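Side-chain contacts in glycerate kinase, putative (Thermotoga maritima, PDB 2B8N), which catalyses the magnesium- and ATP-dependent phosphorylation of D-glycerate to 2-phosphoglycerate, a step in the breakdown of serine by way of 3-hydroxypyruvate: residues A[67-72]-A[93-98]; A[86-91]-A[97-102]; A[304-309]-A[313-318]. All coordinates share one frame; numbering follows the deposited sequence.

Contact 1 of 3, residues A[67-72]-A[93-98]; sequences AAYEVL and DDFEIY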
loop_
_atom_site.group_PDB
_atom_site.type_symbol
_atom_site.label_atom_id
_atom_site.label_comp_id
_atom_site.label_asym_id
_atom_site.label_seq_id
_atom_site.Cartn_x
_atom_site.Cartn_y
_atom_site.Cartn_z
ATOM N N ALA A 67 18.125 5.489 -2.858
ATOM C CA ALA A 67 17.831 6.714 -3.614
ATOM C C ALA A 67 18.140 8.005 -2.825
ATOM O O ALA A 67 18.620 8.973 -3.386
ATOM C CB ALA A 67 16.384 6.705 -4.110
ATOM N N ALA A 68 17.887 7.996 -1.521
ATOM C CA ALA A 68 18.219 9.112 -0.629
ATOM C C ALA A 68 19.726 9.322 -0.499
ATOM O O ALA A 68 20.206 10.450 -0.449
ATOM C CB ALA A 68 17.630 8.859 0.737
ATOM N N TYR A 69 20.464 8.225 -0.422
ATOM C CA TYR A 69 21.909 8.296 -0.363
ATOM C C TYR A 69 22.452 9.020 -1.588
ATOM O O TYR A 69 23.311 9.912 -1.485
ATOM C CB TYR A 69 22.489 6.889 -0.292
ATOM C CG TYR A 69 23.976 6.865 -0.206
ATOM C CD1 TYR A 69 24.637 7.531 0.813
ATOM C CD2 TYR A 69 24.729 6.181 -1.146
ATOM C CE1 TYR A 69 26.018 7.510 0.894
ATOM C CE2 TYR A 69 26.090 6.148 -1.072
ATOM C CZ TYR A 69 26.727 6.813 -0.060
ATOM O OH TYR A 69 28.087 6.767 0.004
ATOM N N GLU A 70 21.920 8.637 -2.747
ATOM C CA GLU A 70 22.337 9.227 -4.022
ATOM C C GLU A 70 21.990 10.712 -4.107
ATOM O O GLU A 70 22.750 11.479 -4.683
ATOM C CB GLU A 70 21.736 8.464 -5.207
ATOM C CG GLU A 70 22.310 7.057 -5.370
ATOM C CD GLU A 70 21.635 6.237 -6.452
ATOM O OE1 GLU A 70 20.759 6.777 -7.165
ATOM O OE2 GLU A 70 21.989 5.042 -6.576
ATOM N N VAL A 71 20.848 11.114 -3.551
ATOM C CA VAL A 71 20.538 12.538 -3.440
ATOM C C VAL A 71 21.485 13.276 -2.446
ATOM O O VAL A 71 21.997 14.336 -2.773
ATOM C CB VAL A 71 19.052 12.799 -3.039
ATOM C CG1 VAL A 71 18.835 14.294 -2.739
ATOM C CG2 VAL A 71 18.081 12.307 -4.135
ATOM N N LEU A 72 21.712 12.723 -1.250
ATOM C CA LEU A 72 22.358 13.475 -0.168
ATOM C C LEU A 72 23.833 13.178 0.066
ATOM O O LEU A 72 24.564 14.072 0.441
ATOM C CB LEU A 72 21.618 13.257 1.139
ATOM C CG LEU A 72 20.210 13.856 1.188
ATOM C CD1 LEU A 72 19.584 13.321 2.437
ATOM C CD2 LEU A 72 20.185 15.375 1.157
ATOM N N ASP A 93 26.730 2.032 1.055
ATOM C CA ASP A 93 27.844 2.666 1.743
ATOM C C ASP A 93 28.044 1.913 3.093
ATOM O O ASP A 93 28.379 0.706 3.081
ATOM C CB ASP A 93 27.605 4.185 1.876
ATOM C CG ASP A 93 28.862 4.968 2.348
ATOM O OD1 ASP A 93 30.000 4.668 1.889
ATOM O OD2 ASP A 93 28.700 5.901 3.179
ATOM N N ASP A 94 27.796 2.607 4.221
ATOM C CA ASP A 94 28.007 2.102 5.598
ATOM C C ASP A 94 26.703 2.068 6.409
ATOM O O ASP A 94 26.733 1.978 7.644
ATOM C CB ASP A 94 29.022 2.999 6.330
ATOM C CG ASP A 94 28.505 4.426 6.558
ATOM N N PHE A 95 25.562 2.146 5.719
ATOM C CA PHE A 95 24.274 2.064 6.382
ATOM C C PHE A 95 24.191 0.686 6.975
ATOM O O PHE A 95 24.800 -0.249 6.479
ATOM C CB PHE A 95 23.125 2.212 5.406
ATOM C CG PHE A 95 22.969 3.577 4.807
ATOM C CD1 PHE A 95 23.875 4.598 5.041
ATOM C CD2 PHE A 95 21.892 3.821 3.952
ATOM C CE1 PHE A 95 23.691 5.856 4.452
ATOM C CE2 PHE A 95 21.713 5.054 3.348
ATOM C CZ PHE A 95 22.607 6.073 3.598
ATOM N N GLU A 96 23.427 0.570 8.041
ATOM C CA GLU A 96 23.188 -0.711 8.672
ATOM C C GLU A 96 21.946 -1.324 8.008
ATOM O O GLU A 96 20.879 -0.727 8.002
ATOM C CB GLU A 96 23.007 -0.511 10.189
ATOM C CG GLU A 96 24.231 0.114 10.877
ATOM C CD GLU A 96 23.970 0.526 12.320
ATOM O OE1 GLU A 96 23.197 -0.158 13.021
ATOM O OE2 GLU A 96 24.549 1.542 12.754
ATOM N N ILE A 97 22.107 -2.508 7.423
ATOM C CA ILE A 97 21.020 -3.162 6.712
ATOM C C ILE A 97 20.466 -4.348 7.539
ATOM O O ILE A 97 21.181 -5.313 7.822
ATOM C CB ILE A 97 21.464 -3.610 5.276
ATOM C CG1 ILE A 97 22.169 -2.467 4.526
ATOM C CG2 ILE A 97 20.264 -4.113 4.473
ATOM C CD1 ILE A 97 21.326 -1.149 4.381
ATOM N N TYR A 98 19.190 -4.243 7.912
ATOM C CA TYR A 98 18.510 -5.242 8.710
ATOM C C TYR A 98 17.180 -5.766 8.098
ATOM O O TYR A 98 16.515 -5.092 7.302
ATOM C CB TYR A 98 18.227 -4.637 10.078
ATOM C CG TYR A 98 19.455 -4.138 10.824
ATOM C CD1 TYR A 98 20.566 -4.957 11.006
ATOM C CD2 TYR A 98 19.476 -2.868 11.397
ATOM C CE1 TYR A 98 21.684 -4.516 11.719
ATOM C CE2 TYR A 98 20.596 -2.402 12.107
ATOM C CZ TYR A 98 21.701 -3.233 12.273
ATOM O OH TYR A 98 22.808 -2.788 12.982
#
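Tyr-69, on helix 61-72, carries the contact for its segment, reaching across to Phe-95 at the root of its ring and to Asp-93 at its hydroxyl end. With CG anti to the backbone N (chi1 -179°), the ring is carried out from the helix and meets the loop that precedes strand 96-100. Its near end meets Phe-95: Tyr-69 CD1 lies 3.7 Å from Phe-95 CZ, and Tyr-69 CB is 4.0 Å from the same atom. The two rings are steeply inclined, their planes at 77° and their centroids 5.4 Å apart, an oblique apolar fit. Farther out, the methylene of Asp-93 lies against the phenol, with Asp-93 CB 3.4 Å from Tyr-69 CZ. The two side chains run at about a right angle, yet the carboxylate and ring planes are nearly parallel. Tyr-69 OH stands 3.3 Å from Asp-93 OD2, but at too poor an angle for a hydrogen bond. Instead Lys-74 joins the polar ends, forming a salt bridge with Asp-93 and a weak hydrogen bond with the tyrosine hydroxyl. Phe-95 also rests on Ile-76 of strand 76-84. Elsewhere on helix 61-72, Ala-67 packs on helix 36-41 and Ala-68 on Leu-44 of helix 44-47, while the helix itself makes the beta-alpha-beta crossover between the adjacent parallel strands 52-57 and 76-84.

Contact 2 of 3, residues A[86-91]-A[97-102]; sequences GHSEGP and IYEAGH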
loop_
_atom_site.group_PDB
_atom_site.type_symbol
_atom_site.label_atom_id
_atom_site.label_comp_id
_atom_site.label_asym_id
_atom_site.label_seq_id
_atom_site.Cartn_x
_atom_site.Cartn_y
_atom_site.Cartn_z
ATOM N N GLY A 86 14.590 -11.245 3.024
ATOM C CA GLY A 86 14.844 -11.469 1.602
ATOM C C GLY A 86 14.682 -10.255 0.706
ATOM O O GLY A 86 14.830 -10.375 -0.516
ATOM N N HIS A 87 14.403 -9.095 1.297
ATOM C CA HIS A 87 14.069 -7.912 0.532
ATOM C C HIS A 87 15.237 -6.967 0.345
ATOM O O HIS A 87 15.252 -6.164 -0.588
ATOM C CB HIS A 87 12.952 -7.132 1.228
ATOM C CG HIS A 87 11.572 -7.647 0.942
ATOM N ND1 HIS A 87 11.237 -8.976 1.052
ATOM C CD2 HIS A 87 10.438 -7.000 0.580
ATOM C CE1 HIS A 87 9.960 -9.131 0.749
ATOM N NE2 HIS A 87 9.451 -7.948 0.460
ATOM N N SER A 88 16.200 -7.010 1.252
ATOM C CA SER A 88 17.349 -6.126 1.135
ATOM C C SER A 88 18.270 -6.642 0.039
ATOM O O SER A 88 18.355 -7.848 -0.197
ATOM C CB SER A 88 18.085 -5.973 2.477
ATOM O OG SER A 88 18.800 -7.128 2.855
ATOM N N GLU A 89 18.954 -5.715 -0.630
ATOM C CA GLU A 89 19.758 -6.033 -1.816
ATOM C C GLU A 89 21.230 -5.669 -1.633
ATOM O O GLU A 89 21.891 -5.237 -2.575
ATOM C CB GLU A 89 19.178 -5.307 -3.032
ATOM C CG GLU A 89 17.759 -5.701 -3.376
ATOM C CD GLU A 89 17.252 -4.963 -4.598
ATOM O OE1 GLU A 89 17.910 -5.066 -5.655
ATOM O OE2 GLU A 89 16.206 -4.272 -4.514
ATOM N N GLY A 90 21.736 -5.832 -0.412
ATOM C CA GLY A 90 23.164 -5.642 -0.119
ATOM C C GLY A 90 23.534 -4.344 0.573
ATOM O O GLY A 90 22.657 -3.633 1.039
ATOM N N PRO A 91 24.848 -4.037 0.644
ATOM C CA PRO A 91 25.345 -2.804 1.263
ATOM C C PRO A 91 24.827 -1.514 0.631
ATOM O O PRO A 91 24.506 -1.483 -0.559
ATOM C CB PRO A 91 26.877 -2.888 1.049
ATOM C CG PRO A 91 27.164 -4.327 0.851
ATOM C CD PRO A 91 25.960 -4.875 0.144
ATOM N N ILE A 97 22.107 -2.508 7.423
ATOM C CA ILE A 97 21.020 -3.162 6.712
ATOM C C ILE A 97 20.466 -4.348 7.539
ATOM O O ILE A 97 21.181 -5.313 7.822
ATOM C CB ILE A 97 21.464 -3.610 5.276
ATOM C CG1 ILE A 97 22.169 -2.467 4.526
ATOM C CG2 ILE A 97 20.264 -4.113 4.473
ATOM C CD1 ILE A 97 21.326 -1.149 4.381
ATOM N N TYR A 98 19.190 -4.243 7.912
ATOM C CA TYR A 98 18.510 -5.242 8.710
ATOM C C TYR A 98 17.180 -5.766 8.098
ATOM O O TYR A 98 16.515 -5.092 7.302
ATOM C CB TYR A 98 18.227 -4.637 10.078
ATOM C CG TYR A 98 19.455 -4.138 10.824
ATOM C CD1 TYR A 98 20.566 -4.957 11.006
ATOM C CD2 TYR A 98 19.476 -2.868 11.397
ATOM C CE1 TYR A 98 21.684 -4.516 11.719
ATOM C CE2 TYR A 98 20.596 -2.402 12.107
ATOM C CZ TYR A 98 21.701 -3.233 12.273
ATOM O OH TYR A 98 22.808 -2.788 12.982
ATOM N N GLU A 99 16.811 -6.978 8.485
ATOM C CA GLU A 99 15.535 -7.556 8.101
ATOM C C GLU A 99 14.862 -8.138 9.337
ATOM O O GLU A 99 15.537 -8.519 10.288
ATOM C CB GLU A 99 15.729 -8.630 7.015
ATOM C CG GLU A 99 16.607 -8.172 5.843
ATOM C CD GLU A 99 16.619 -9.139 4.673
ATOM O OE1 GLU A 99 16.274 -10.305 4.893
ATOM O OE2 GLU A 99 16.964 -8.751 3.532
ATOM N N ALA A 100 13.531 -8.195 9.318
ATOM C CA ALA A 100 12.753 -8.603 10.493
ATOM C C ALA A 100 11.379 -9.142 10.124
ATOM O O ALA A 100 11.005 -9.187 8.935
ATOM C CB ALA A 100 12.613 -7.445 11.452
ATOM N N GLY A 101 10.639 -9.549 11.162
ATOM C CA GLY A 101 9.356 -10.240 11.019
ATOM C C GLY A 101 8.227 -9.453 10.356
ATOM O O GLY A 101 7.959 -8.296 10.698
ATOM N N HIS A 102 7.571 -10.102 9.390
ATOM C CA HIS A 102 6.379 -9.574 8.732
ATOM C C HIS A 102 5.649 -10.740 8.071
ATOM O O HIS A 102 6.297 -11.611 7.482
ATOM C CB HIS A 102 6.789 -8.538 7.681
ATOM C CG HIS A 102 5.643 -7.962 6.894
ATOM N ND1 HIS A 102 5.214 -8.502 5.694
ATOM C CD2 HIS A 102 4.849 -6.888 7.126
ATOM C CE1 HIS A 102 4.198 -7.794 5.232
ATOM N NE2 HIS A 102 3.954 -6.812 6.082
#
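Glu-99 OE2 accepts two hydrogen bonds from Ser-88, one from the side chain, Ser-88 OG at 2.5 Å, and one from the backbone, Ser-88 N at 3.0 Å. Both donors come to the anti side of this oxygen, but from opposite faces of the carboxylate plane, so that the serine straddles it. The other oxygen is used as well: Gly-86 N donates to Glu-99 OE1 over 2.7 Å, approaching from above the plane, 41° out of it. Three bonds to two oxygens restrict rotation of the carboxylate about its last torsion. The glutamate gets there by an extended chain beyond CG, which carries the carboxylate from the strand to the loop backbone. That loop joins strand 76-84 to strand 96-100, parallel neighbours at one edge of the six-stranded sheet, and it makes the connection without a helix; the bonds to Glu-99 tie the start of the connection to the strand it leads to. Positive phi favours a glycine at Gly-86, and the backbone angles of Gly-90 call for one. Two residues earlier on the strand, Ile-97 supplies an apolar seat: Ser-88 CB touches Ile-97 CG2 at 3.5 Å, and Gly-90 O comes within 3.7 Å of Ile-97 CG1. The carbonyl of Gly-90 has its hydrogen bond elsewhere, from Trp-62 NE1 of helix 61-72, and the indole side chain also packs on Ser-88 and Ile-97. Tyr-98, pointing away from the loop, rests on Thr-112 and Arg-115 of helix 107-120.

Contact 3 of 3, residues A[304-309]-A[313-318]; sequences KEVKFK and LKKPAA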
loop_
_atom_site.group_PDB
_atom_site.type_symbol
_atom_site.label_atom_id
_atom_site.label_comp_id
_atom_site.label_asym_id
_atom_site.label_seq_id
_atom_site.Cartn_x
_atom_site.Cartn_y
_atom_site.Cartn_z
ATOM N N LYS A 304 -19.599 1.450 -21.762
ATOM C CA LYS A 304 -20.691 1.343 -22.726
ATOM C C LYS A 304 -21.318 2.715 -22.974
ATOM O O LYS A 304 -21.747 3.020 -24.087
ATOM C CB LYS A 304 -21.761 0.352 -22.262
ATOM C CG LYS A 304 -21.255 -1.084 -21.972
ATOM C CD LYS A 304 -22.378 -2.093 -22.043
ATOM C CE LYS A 304 -22.483 -2.959 -20.822
ATOM N NZ LYS A 304 -23.919 -3.354 -20.579
ATOM N N GLU A 305 -21.353 3.551 -21.943
ATOM C CA GLU A 305 -21.882 4.888 -22.127
ATOM C C GLU A 305 -20.993 5.679 -23.093
ATOM O O GLU A 305 -21.487 6.367 -23.990
ATOM C CB GLU A 305 -22.011 5.606 -20.788
ATOM C CG GLU A 305 -22.989 6.784 -20.796
ATOM C CD GLU A 305 -24.447 6.398 -21.047
ATOM O OE1 GLU A 305 -24.829 5.200 -20.886
ATOM O OE2 GLU A 305 -25.211 7.321 -21.412
ATOM N N VAL A 306 -19.688 5.569 -22.903
ATOM C CA VAL A 306 -18.726 6.244 -23.767
ATOM C C VAL A 306 -18.822 5.696 -25.175
ATOM O O VAL A 306 -18.884 6.458 -26.143
ATOM C CB VAL A 306 -17.289 6.054 -23.267
ATOM C CG1 VAL A 306 -16.291 6.372 -24.359
ATOM C CG2 VAL A 306 -17.047 6.929 -22.025
ATOM N N LYS A 307 -18.831 4.375 -25.288
ATOM C CA LYS A 307 -18.882 3.739 -26.593
ATOM C C LYS A 307 -20.118 4.189 -27.405
ATOM O O LYS A 307 -19.963 4.655 -28.516
ATOM C CB LYS A 307 -18.801 2.215 -26.447
ATOM C CG LYS A 307 -18.939 1.458 -27.735
ATOM C CD LYS A 307 -17.737 1.619 -28.643
ATOM C CE LYS A 307 -17.828 0.669 -29.844
ATOM N NZ LYS A 307 -16.508 0.550 -30.503
ATOM N N PHE A 308 -21.319 4.098 -26.842
ATOM C CA PHE A 308 -22.566 4.342 -27.596
ATOM C C PHE A 308 -23.122 5.733 -27.484
ATOM O O PHE A 308 -23.878 6.131 -28.344
ATOM C CB PHE A 308 -23.660 3.333 -27.178
ATOM C CG PHE A 308 -23.273 1.926 -27.455
ATOM C CD1 PHE A 308 -23.162 1.482 -28.772
ATOM C CD2 PHE A 308 -22.910 1.075 -26.424
ATOM C CE1 PHE A 308 -22.748 0.198 -29.052
ATOM C CE2 PHE A 308 -22.503 -0.214 -26.693
ATOM C CZ PHE A 308 -22.423 -0.661 -28.015
ATOM N N LYS A 309 -22.793 6.464 -26.422
ATOM C CA LYS A 309 -23.322 7.818 -26.257
ATOM C C LYS A 309 -22.242 8.890 -26.144
ATOM O O LYS A 309 -22.548 10.066 -26.078
ATOM C CB LYS A 309 -24.244 7.881 -25.044
ATOM C CG LYS A 309 -25.394 6.891 -25.095
ATOM C CD LYS A 309 -26.481 7.363 -26.033
ATOM C CE LYS A 309 -27.363 6.202 -26.466
ATOM N NZ LYS A 309 -28.763 6.617 -26.807
ATOM N N LEU A 313 -17.007 10.822 -21.425
ATOM C CA LEU A 313 -15.893 11.261 -22.291
ATOM C C LEU A 313 -16.189 10.884 -23.742
ATOM O O LEU A 313 -16.882 9.895 -24.000
ATOM C CB LEU A 313 -14.570 10.604 -21.903
ATOM C CG LEU A 313 -13.898 10.890 -20.563
ATOM C CD1 LEU A 313 -12.881 9.791 -20.262
ATOM C CD2 LEU A 313 -13.229 12.222 -20.540
ATOM N N LYS A 314 -15.649 11.668 -24.673
ATOM C CA LYS A 314 -15.797 11.403 -26.087
ATOM C C LYS A 314 -14.656 10.503 -26.513
ATOM O O LYS A 314 -13.530 10.617 -26.006
ATOM C CB LYS A 314 -15.742 12.693 -26.899
ATOM C CG LYS A 314 -16.730 13.738 -26.459
ATOM C CD LYS A 314 -16.845 14.899 -27.449
ATOM C CE LYS A 314 -15.546 15.750 -27.597
ATOM N NZ LYS A 314 -14.725 15.982 -26.348
ATOM N N LYS A 315 -14.949 9.618 -27.460
ATOM C CA LYS A 315 -13.942 8.745 -28.048
ATOM C C LYS A 315 -12.948 9.569 -28.874
ATOM O O LYS A 315 -13.341 10.458 -29.606
ATOM C CB LYS A 315 -14.588 7.709 -28.979
ATOM C CG LYS A 315 -15.628 6.756 -28.375
ATOM C CD LYS A 315 -16.285 5.951 -29.510
ATOM C CE LYS A 315 -17.791 6.043 -29.473
ATOM N NZ LYS A 315 -18.305 7.428 -29.631
ATOM N N PRO A 316 -11.653 9.253 -28.791
ATOM C CA PRO A 316 -11.037 8.142 -28.063
ATOM C C PRO A 316 -10.893 8.476 -26.594
ATOM O O PRO A 316 -10.353 9.523 -26.259
ATOM C CB PRO A 316 -9.659 8.009 -28.733
ATOM C CG PRO A 316 -9.540 9.127 -29.678
ATOM C CD PRO A 316 -10.644 10.082 -29.458
ATOM N N ALA A 317 -11.371 7.604 -25.718
ATOM C CA ALA A 317 -11.467 7.944 -24.282
ATOM C C ALA A 317 -10.641 7.002 -23.440
ATOM O O ALA A 317 -10.450 5.848 -23.816
ATOM C CB ALA A 317 -12.939 7.950 -23.796
ATOM N N ALA A 318 -10.159 7.529 -22.315
ATOM C CA ALA A 318 -9.461 6.765 -21.306
ATOM C C ALA A 318 -10.036 7.114 -19.932
ATOM O O ALA A 318 -9.851 8.230 -19.447
ATOM C CB ALA A 318 -7.975 7.043 -21.345
#
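Apolar packing, centred on the buried Val-306, joins the last turns of helix 292-309 to the loop leading into strand 317-323 and to the strand's first residue. The carbonyl oxygen of Leu-313 lies against both methyls of the valine, with Leu-313 O 3.6 Å from Val-306 CG1 and equally far from Val-306 CG2. CG1, anti to the backbone N (chi1 163°), in addition reaches the methyl of Ala-317, with Val-306 CG1 3.7 Å from Ala-317 CB. CG2 is the branch near the leucine side chain, Val-306 CG2 standing 4.4 Å from Leu-313 CB. Ile-428 of strand 422-428 also touches Val-306. At the margin, Lys-315 folds its chain alongside the helix, bent at its third and fourth torsions. Lys-315 CG passes 4.1 Å from Val-306 CG1, and the amine continues to a salt bridge with Asp-310, just beyond the helix. A serine in place of Lys-315 would probably leave Asp-310 without its charged mate and uncover this flank of Val-306. Lys-307 turns its amine elsewhere, to the carbonyls of Glu-353 and Val-429. A cis peptide bond links Lys-315 to Pro-316 as the chain enters the strand. Helix 292-309 connects strands 280-285 and 317-323, parallel neighbours in the mixed sheet, and the packing of its end on the incoming strand is that of a beta-alpha-beta crossover.

Overall arrangement
From the N terminus, contact 1 opens on helix 61-72 and closes at 93-98, so that its loop encloses strand 76-84. Contact 2 opens within that loop, at 86-91, and closes slightly later, at 97-102; the two therefore cross, share Ile-97 and Tyr-98, and have centres 13 Å apart. Together they tie helix 61-72 and the loop after strand 76-84 to edge strand 96-100 and its approach, on the parallel sheet whose order, 3-2-1-4-5-6, recalls Rossmann-like folds. Contact 3 follows in series as a short return from helix 292-309 to strand 317-323 of the mixed sheet. Its centre lies about 48 Å from that of contact 1, and it sits across the chain's centre from contact 2.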